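Local atomic coordinates of CSE1 (Thermus thermophilus, PDB entry 4AN8), a protein that forms part of the Cascade ribonucleoprotein complex of a type I-E CRISPR system, which probably uses CRISPR RNA to target invading nucleic acids. Residues L59-P71 and G85-R97. Numbering follows the deposited sequence.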
ATOM      1  N   LEU A  59       9.664  -8.231   1.834  1.00 17.47           N
ATOM      2  CA  LEU A  59      10.879  -8.950   2.198  1.00 17.47           C
ATOM      3  C   LEU A  59      10.684 -10.494   2.115  1.00 17.47           C
ATOM      4  O   LEU A  59      11.499 -11.205   1.516  1.00 17.47           O
ATOM      5  CB  LEU A  59      11.347  -8.524   3.580  1.00 19.09           C
ATOM      6  CG  LEU A  59      12.610  -9.235   4.088  1.00 19.09           C
ATOM      7  CD1 LEU A  59      13.773  -9.061   3.104  1.00 19.09           C
ATOM      8  CD2 LEU A  59      13.018  -8.734   5.505  1.00 19.09           C
ATOM      9  N   LEU A  60       9.592 -11.004   2.687  1.00 17.46           N
ATOM     10  CA  LEU A  60       9.321 -12.437   2.622  1.00 17.46           C
ATOM     11  C   LEU A  60       9.192 -12.909   1.173  1.00 17.46           C
ATOM     12  O   LEU A  60       9.740 -13.951   0.808  1.00 17.46           O
ATOM     13  CB  LEU A  60       8.049 -12.819   3.394  1.00 16.84           C
ATOM     14  CG  LEU A  60       8.172 -12.615   4.908  1.00 16.84           C
ATOM     15  CD1 LEU A  60       6.909 -13.063   5.599  1.00 16.84           C
ATOM     16  CD2 LEU A  60       9.405 -13.328   5.465  1.00 16.84           C
ATOM     17  N   LEU A  61       8.443 -12.149   0.370  1.00 16.84           N
ATOM     18  CA  LEU A  61       8.286 -12.447  -1.052  1.00 16.84           C
ATOM     19  C   LEU A  61       9.626 -12.437  -1.807  1.00 16.84           C
ATOM     20  O   LEU A  61       9.858 -13.277  -2.666  1.00 16.84           O
ATOM     21  CB  LEU A  61       7.325 -11.463  -1.698  1.00 16.25           C
ATOM     22  CG  LEU A  61       5.894 -11.617  -1.182  1.00 16.25           C
ATOM     23  CD1 LEU A  61       5.082 -10.310  -1.435  1.00 16.25           C
ATOM     24  CD2 LEU A  61       5.230 -12.832  -1.828  1.00 16.25           C
ATOM     25  N   ALA A  62      10.491 -11.469  -1.492  1.00 18.48           N
ATOM     26  CA  ALA A  62      11.804 -11.405  -2.116  1.00 18.48           C
ATOM     27  C   ALA A  62      12.523 -12.715  -1.843  1.00 18.48           C
ATOM     28  O   ALA A  62      13.015 -13.359  -2.763  1.00 18.48           O
ATOM     29  CB  ALA A  62      12.624 -10.227  -1.555  1.00  9.74           C
ATOM     30  N   VAL A  63      12.567 -13.113  -0.571  1.00 24.13           N
ATOM     31  CA  VAL A  63      13.217 -14.357  -0.214  1.00 24.13           C
ATOM     32  C   VAL A  63      12.608 -15.567  -0.948  1.00 24.13           C
ATOM     33  O   VAL A  63      13.339 -16.396  -1.485  1.00 24.13           O
ATOM     34  CB  VAL A  63      13.224 -14.606   1.308  1.00 15.14           C
ATOM     35  CG1 VAL A  63      13.809 -15.963   1.585  1.00 15.14           C
ATOM     36  CG2 VAL A  63      14.051 -13.520   2.028  1.00 15.14           C
ATOM     37  N   LEU A  64      11.281 -15.662  -0.967  1.00 24.34           N
ATOM     38  CA  LEU A  64      10.601 -16.775  -1.633  1.00 24.34           C
ATOM     39  C   LEU A  64      10.918 -16.863  -3.113  1.00 24.34           C
ATOM     40  O   LEU A  64      11.241 -17.937  -3.618  1.00 24.34           O
ATOM     41  CB  LEU A  64       9.082 -16.685  -1.466  1.00 21.68           C
ATOM     42  CG  LEU A  64       8.555 -17.097  -0.092  1.00 21.68           C
ATOM     43  CD1 LEU A  64       7.118 -16.627   0.159  1.00 21.68           C
ATOM     44  CD2 LEU A  64       8.713 -18.633   0.094  1.00 21.68           C
ATOM     45  N   HIS A  65      10.810 -15.740  -3.816  1.00 23.20           N
ATOM     46  CA  HIS A  65      11.083 -15.723  -5.242  1.00 23.20           C
ATOM     47  C   HIS A  65      12.495 -16.208  -5.567  1.00 23.20           C
ATOM     48  O   HIS A  65      12.699 -16.907  -6.546  1.00 23.20           O
ATOM     49  CB  HIS A  65      10.889 -14.330  -5.815  1.00 20.30           C
ATOM     50  CG  HIS A  65       9.457 -13.960  -6.037  1.00 20.30           C
ATOM     51  ND1 HIS A  65       8.532 -14.846  -6.549  1.00 20.30           N
ATOM     52  CD2 HIS A  65       8.797 -12.793  -5.820  1.00 20.30           C
ATOM     53  CE1 HIS A  65       7.365 -14.230  -6.671  1.00 20.30           C
ATOM     54  NE2 HIS A  65       7.500 -12.987  -6.243  1.00 20.30           N
ATOM     55  N   ARG A  66      13.472 -15.816  -4.767  1.00 22.19           N
ATOM     56  CA  ARG A  66      14.835 -16.183  -5.063  1.00 22.19           C
ATOM     57  C   ARG A  66      15.083 -17.630  -4.650  1.00 22.19           C
ATOM     58  O   ARG A  66      15.637 -18.405  -5.412  1.00 22.19           O
ATOM     59  CB  ARG A  66      15.809 -15.228  -4.364  1.00 21.31           C
ATOM     60  CG  ARG A  66      15.625 -13.787  -4.784  1.00 21.31           C
ATOM     61  CD  ARG A  66      15.831 -13.654  -6.291  1.00 21.31           C
ATOM     62  NE  ARG A  66      17.234 -13.855  -6.657  1.00 21.31           N
ATOM     63  CZ  ARG A  66      17.688 -13.749  -7.899  1.00 21.31           C
ATOM     64  NH1 ARG A  66      16.842 -13.449  -8.885  1.00 21.31           N
ATOM     65  NH2 ARG A  66      18.981 -13.942  -8.151  1.00 21.31           N
ATOM     66  N   ALA A  67      14.648 -17.992  -3.445  1.00 25.16           N
ATOM     67  CA  ALA A  67      14.859 -19.344  -2.948  1.00 25.16           C
ATOM     68  C   ALA A  67      14.177 -20.389  -3.815  1.00 25.16           C
ATOM     69  O   ALA A  67      14.725 -21.459  -4.013  1.00 25.16           O
ATOM     70  CB  ALA A  67      14.413 -19.474  -1.519  1.00 23.01           C
ATOM     71  N   LEU A  68      12.995 -20.079  -4.340  1.00 25.10           N
ATOM     72  CA  LEU A  68      12.243 -21.030  -5.164  1.00 25.10           C
ATOM     73  C   LEU A  68      12.474 -20.780  -6.654  1.00 25.10           C
ATOM     74  O   LEU A  68      11.978 -21.512  -7.501  1.00 25.10           O
ATOM     75  CB  LEU A  68      10.743 -20.969  -4.850  1.00 33.51           C
ATOM     76  CG  LEU A  68      10.407 -21.174  -3.369  1.00 33.51           C
ATOM     77  CD1 LEU A  68       8.937 -20.950  -3.083  1.00 33.51           C
ATOM     78  CD2 LEU A  68      10.836 -22.566  -2.926  1.00 33.51           C
ATOM     79  N   SER A  69      13.203 -19.722  -6.967  1.00 33.89           N
ATOM     80  CA  SER A  69      13.514 -19.426  -8.347  1.00 33.89           C
ATOM     81  C   SER A  69      12.243 -19.425  -9.196  1.00 33.89           C
ATOM     82  O   SER A  69      12.222 -19.936 -10.309  1.00 33.89           O
ATOM     83  CB  SER A  69      14.517 -20.456  -8.858  1.00 39.92           C
ATOM     84  OG  SER A  69      15.200 -19.950  -9.975  1.00 39.92           O
ATOM     85  N   GLY A  70      11.179 -18.844  -8.652  1.00 28.01           N
ATOM     86  CA  GLY A  70       9.848 -18.875  -9.258  1.00 28.01           C
ATOM     87  C   GLY A  70       8.875 -18.122  -8.358  1.00 28.01           C
ATOM     88  O   GLY A  70       9.291 -17.230  -7.629  1.00 28.01           O
ATOM     89  N   PRO A  71       7.583 -18.497  -8.372  1.00 25.36           N
ATOM     90  CA  PRO A  71       7.031 -19.613  -9.151  1.00 25.36           C
ATOM     91  C   PRO A  71       7.021 -19.254 -10.619  1.00 25.36           C
ATOM     92  O   PRO A  71       6.695 -18.118 -10.945  1.00 25.36           O
ATOM     93  CB  PRO A  71       5.593 -19.717  -8.638  1.00 24.55           C
ATOM     94  CG  PRO A  71       5.258 -18.341  -8.184  1.00 24.55           C
ATOM     95  CD  PRO A  71       6.537 -17.816  -7.583  1.00 24.55           C
ATOM     96  N   GLY A  85       1.848 -25.871   2.046  1.00 28.09           N
ATOM     97  CA  GLY A  85       3.153 -25.334   2.409  1.00 28.09           C
ATOM     98  C   GLY A  85       4.073 -25.166   1.221  1.00 28.09           C
ATOM     99  O   GLY A  85       3.806 -25.743   0.166  1.00 28.09           O
ATOM    100  N   PHE A  86       5.127 -24.358   1.388  1.00 30.21           N
ATOM    101  CA  PHE A  86       6.180 -24.195   0.387  1.00 30.21           C
ATOM    102  C   PHE A  86       7.156 -25.360   0.451  1.00 30.21           C
ATOM    103  O   PHE A  86       7.301 -25.987   1.502  1.00 30.21           O
ATOM    104  CB  PHE A  86       7.014 -22.931   0.654  1.00 23.87           C
ATOM    105  CG  PHE A  86       6.239 -21.658   0.615  1.00 23.87           C
ATOM    106  CD1 PHE A  86       5.688 -21.201  -0.573  1.00 23.87           C
ATOM    107  CD2 PHE A  86       6.074 -20.906   1.768  1.00 23.87           C
ATOM    108  CE1 PHE A  86       4.977 -20.030  -0.605  1.00 23.87           C
ATOM    109  CE2 PHE A  86       5.355 -19.732   1.738  1.00 23.87           C
ATOM    110  CZ  PHE A  86       4.806 -19.294   0.559  1.00 23.87           C
ATOM    111  N   PRO A  87       7.857 -25.628  -0.664  1.00 34.03           N
ATOM    112  CA  PRO A  87       9.024 -26.511  -0.630  1.00 34.03           C
ATOM    113  C   PRO A  87      10.002 -26.025   0.432  1.00 34.03           C
ATOM    114  O   PRO A  87      10.416 -24.856   0.396  1.00 34.03           O
ATOM    115  CB  PRO A  87       9.631 -26.334  -2.024  1.00 40.39           C
ATOM    116  CG  PRO A  87       8.474 -26.037  -2.877  1.00 40.39           C
ATOM    117  CD  PRO A  87       7.549 -25.189  -2.032  1.00 40.39           C
ATOM    118  N   GLN A  88      10.360 -26.908   1.361  1.00 43.17           N
ATOM    119  CA  GLN A  88      11.133 -26.523   2.538  1.00 43.17           C
ATOM    120  C   GLN A  88      12.634 -26.488   2.301  1.00 43.17           C
ATOM    121  O   GLN A  88      13.330 -25.610   2.808  1.00 43.17           O
ATOM    122  CB  GLN A  88      10.837 -27.481   3.678  1.00 43.32           C
ATOM    123  CG  GLN A  88       9.377 -27.689   3.892  1.00 43.32           C
ATOM    124  CD  GLN A  88       8.833 -26.838   5.008  1.00 43.32           C
ATOM    125  OE1 GLN A  88       9.235 -26.981   6.166  1.00 43.32           O
ATOM    126  NE2 GLN A  88       7.899 -25.940   4.673  1.00 43.32           N
ATOM    127  N   ASP A  89      13.131 -27.457   1.547  1.00 34.72           N
ATOM    128  CA  ASP A  89      14.565 -27.595   1.336  1.00 34.72           C
ATOM    129  C   ASP A  89      15.163 -26.435   0.553  1.00 34.72           C
ATOM    130  O   ASP A  89      16.173 -25.876   0.968  1.00 34.72           O
ATOM    131  CB  ASP A  89      14.897 -28.941   0.674  1.00 59.91           C
ATOM    132  CG  ASP A  89      15.193 -30.042   1.694  1.00 59.91           C
ATOM    133  OD1 ASP A  89      15.106 -29.787   2.922  1.00 59.91           O
ATOM    134  OD2 ASP A  89      15.509 -31.175   1.258  1.00 59.91           O
ATOM    135  N   PRO A  90      14.546 -26.066  -0.585  1.00 27.46           N
ATOM    136  CA  PRO A  90      15.009 -24.867  -1.288  1.00 27.46           C
ATOM    137  C   PRO A  90      15.076 -23.655  -0.351  1.00 27.46           C
ATOM    138  O   PRO A  90      16.044 -22.903  -0.391  1.00 27.46           O
ATOM    139  CB  PRO A  90      13.927 -24.649  -2.344  1.00 28.63           C
ATOM    140  CG  PRO A  90      13.365 -26.027  -2.577  1.00 28.63           C
ATOM    141  CD  PRO A  90      13.371 -26.670  -1.237  1.00 28.63           C
ATOM    142  N   ILE A  91      14.067 -23.471   0.485  1.00 27.05           N
ATOM    143  CA  ILE A  91      14.080 -22.349   1.411  1.00 27.05           C
ATOM    144  C   ILE A  91      15.224 -22.449   2.444  1.00 27.05           C
ATOM    145  O   ILE A  91      15.965 -21.481   2.666  1.00 27.05           O
ATOM    146  CB  ILE A  91      12.698 -22.169   2.089  1.00 21.32           C
ATOM    147  CG1 ILE A  91      11.685 -21.684   1.047  1.00 21.32           C
ATOM    148  CG2 ILE A  91      12.800 -21.218   3.310  1.00 21.32           C
ATOM    149  CD1 ILE A  91      10.254 -21.700   1.540  1.00 21.32           C
ATOM    150  N   ARG A  92      15.372 -23.614   3.070  1.00 31.59           N
ATOM    151  CA  ARG A  92      16.490 -23.838   3.978  1.00 31.59           C
ATOM    152  C   ARG A  92      17.842 -23.637   3.300  1.00 31.59           C
ATOM    153  O   ARG A  92      18.716 -22.977   3.842  1.00 31.59           O
ATOM    154  CB  ARG A  92      16.429 -25.234   4.577  1.00 45.84           C
ATOM    155  CG  ARG A  92      15.314 -25.437   5.559  1.00 45.84           C
ATOM    156  CD  ARG A  92      15.483 -26.773   6.262  1.00 45.84           C
ATOM    157  NE  ARG A  92      14.214 -27.302   6.742  1.00 45.84           N
ATOM    158  CZ  ARG A  92      13.688 -27.005   7.924  1.00 45.84           C
ATOM    159  NH1 ARG A  92      14.327 -26.177   8.738  1.00 45.84           N
ATOM    160  NH2 ARG A  92      12.525 -27.535   8.295  1.00 45.84           N
ATOM    161  N   ASP A  93      18.022 -24.207   2.116  1.00 31.70           N
ATOM    162  CA  ASP A  93      19.274 -24.023   1.401  1.00 31.70           C
ATOM    163  C   ASP A  93      19.590 -22.547   1.124  1.00 31.70           C
ATOM    164  O   ASP A  93      20.683 -22.078   1.412  1.00 31.70           O
ATOM    165  CB  ASP A  93      19.295 -24.836   0.103  1.00 50.53           C
ATOM    166  CG  ASP A  93      19.337 -26.341   0.355  1.00 50.53           C
ATOM    167  OD1 ASP A  93      19.714 -26.759   1.483  1.00 50.53           O
ATOM    168  OD2 ASP A  93      18.988 -27.106  -0.579  1.00 50.53           O
ATOM    169  N   TYR A  94      18.632 -21.825   0.558  1.00 23.56           N
ATOM    170  CA  TYR A  94      18.808 -20.404   0.298  1.00 23.56           C
ATOM    171  C   TYR A  94      19.148 -19.629   1.569  1.00 23.56           C
ATOM    172  O   TYR A  94      20.106 -18.865   1.592  1.00 23.56           O
ATOM    173  CB  TYR A  94      17.564 -19.833  -0.380  1.00 23.99           C
ATOM    174  CG  TYR A  94      17.747 -18.418  -0.868  1.00 23.99           C
ATOM    175  CD1 TYR A  94      17.470 -17.336  -0.031  1.00 23.99           C
ATOM    176  CD2 TYR A  94      18.203 -18.162  -2.156  1.00 23.99           C
ATOM    177  CE1 TYR A  94      17.639 -16.049  -0.455  1.00 23.99           C
ATOM    178  CE2 TYR A  94      18.364 -16.864  -2.598  1.00 23.99           C
ATOM    179  CZ  TYR A  94      18.077 -15.807  -1.735  1.00 23.99           C
ATOM    180  OH  TYR A  94      18.244 -14.506  -2.155  1.00 23.99           O
ATOM    181  N   LEU A  95      18.401 -19.855   2.645  1.00 29.96           N
ATOM    182  CA  LEU A  95      18.665 -19.156   3.905  1.00 29.96           C
ATOM    183  C   LEU A  95      20.044 -19.481   4.528  1.00 29.96           C
ATOM    184  O   LEU A  95      20.701 -18.622   5.137  1.00 29.96           O
ATOM    185  CB  LEU A  95      17.542 -19.449   4.908  1.00 29.45           C
ATOM    186  CG  LEU A  95      16.188 -18.803   4.570  1.00 29.45           C
ATOM    187  CD1 LEU A  95      15.170 -19.064   5.658  1.00 29.45           C
ATOM    188  CD2 LEU A  95      16.342 -17.289   4.325  1.00 29.45           C
ATOM    189  N   ASN A  96      20.480 -20.728   4.382  1.00 32.88           N
ATOM    190  CA  ASN A  96      21.798 -21.127   4.863  1.00 32.88           C
ATOM    191  C   ASN A  96      22.890 -20.478   4.043  1.00 32.88           C
ATOM    192  O   ASN A  96      23.879 -20.005   4.587  1.00 32.88           O
ATOM    193  CB  ASN A  96      21.941 -22.648   4.858  1.00 53.78           C
ATOM    194  CG  ASN A  96      21.048 -23.312   5.885  1.00 53.78           C
ATOM    195  OD1 ASN A  96      20.788 -22.751   6.951  1.00 53.78           O
ATOM    196  ND2 ASN A  96      20.564 -24.503   5.567  1.00 53.78           N
ATOM    197  N   ARG A  97      22.700 -20.427   2.731  1.00 25.25           N
ATOM    198  CA  ARG A  97      23.663 -19.752   1.856  1.00 25.25           C
ATOM    199  C   ARG A  97      23.813 -18.238   2.124  1.00 25.25           C
ATOM    200  O   ARG A  97      24.910 -17.702   2.020  1.00 25.25           O
ATOM    201  CB  ARG A  97      23.312 -19.988   0.384  1.00 44.01           C
ATOM    202  CG  ARG A  97      24.231 -19.233  -0.586  1.00 44.01           C
ATOM    203  CD  ARG A  97      23.811 -19.428  -2.040  1.00 44.01           C
ATOM    204  NE  ARG A  97      24.103 -20.787  -2.484  1.00 44.01           N
ATOM    205  CZ  ARG A  97      23.540 -21.367  -3.534  1.00 44.01           C
ATOM    206  NH1 ARG A  97      22.643 -20.696  -4.247  1.00 44.01           N
ATOM    207  NH2 ARG A  97      23.877 -22.614  -3.871  1.00 44.01           N
TER
HETATM  208  O   HOH W   1      17.263 -22.499  -3.110  1.00 54.65           O
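V63 makes the first touch, its CG1 lying 4.0 Å from CD2 of L95 where the two side chains cross at about a right angle. One residue on, L64 sends both branches across: CD2 sits 3.7 Å from the centre of the F86 ring and only 4° off its normal, a clean CH-pi contact over one face, while also packing on I91 CD1. Its other branch, CD1, meets F86 CZ at 3.6 Å. L200 and L204 of helix 199-206 also pack on F86.

R66 touches Y94 with its root, CB to OH 3.4 Å, and then the bends at chi2 and chi3 carry the guanidinium away to a salt bridge with E220. Y94 OH hydrogen-bonds to the same carboxylate and to W219 NE1, so the hydroxyl is held by two partners outside the segments. A67 is small enough to let the backbones close in: its CB lies 3.4 Å from Y94 CB, and the ring, with CG anti to the backbone N (chi1 -171°), lies obliquely across helix 59-67, A67 N over one face toward the rim. No direct hydrogen bond joins the segments; instead a water donates to both A67 O and P90 O.

L68 closes the interface, its CD2 3.8 Å from P90 CB and close to P87 and I91, its CD1 near F86. S69, with positive phi, ends the helix as C-prime of a Schellman motif. Helices 50-67, 74-83 and 88-98 follow one another through short loops; the first and third make this near-perpendicular helix-helix crossing, the axes of 59-67 and 88-97 at 107° and 9.3 Å.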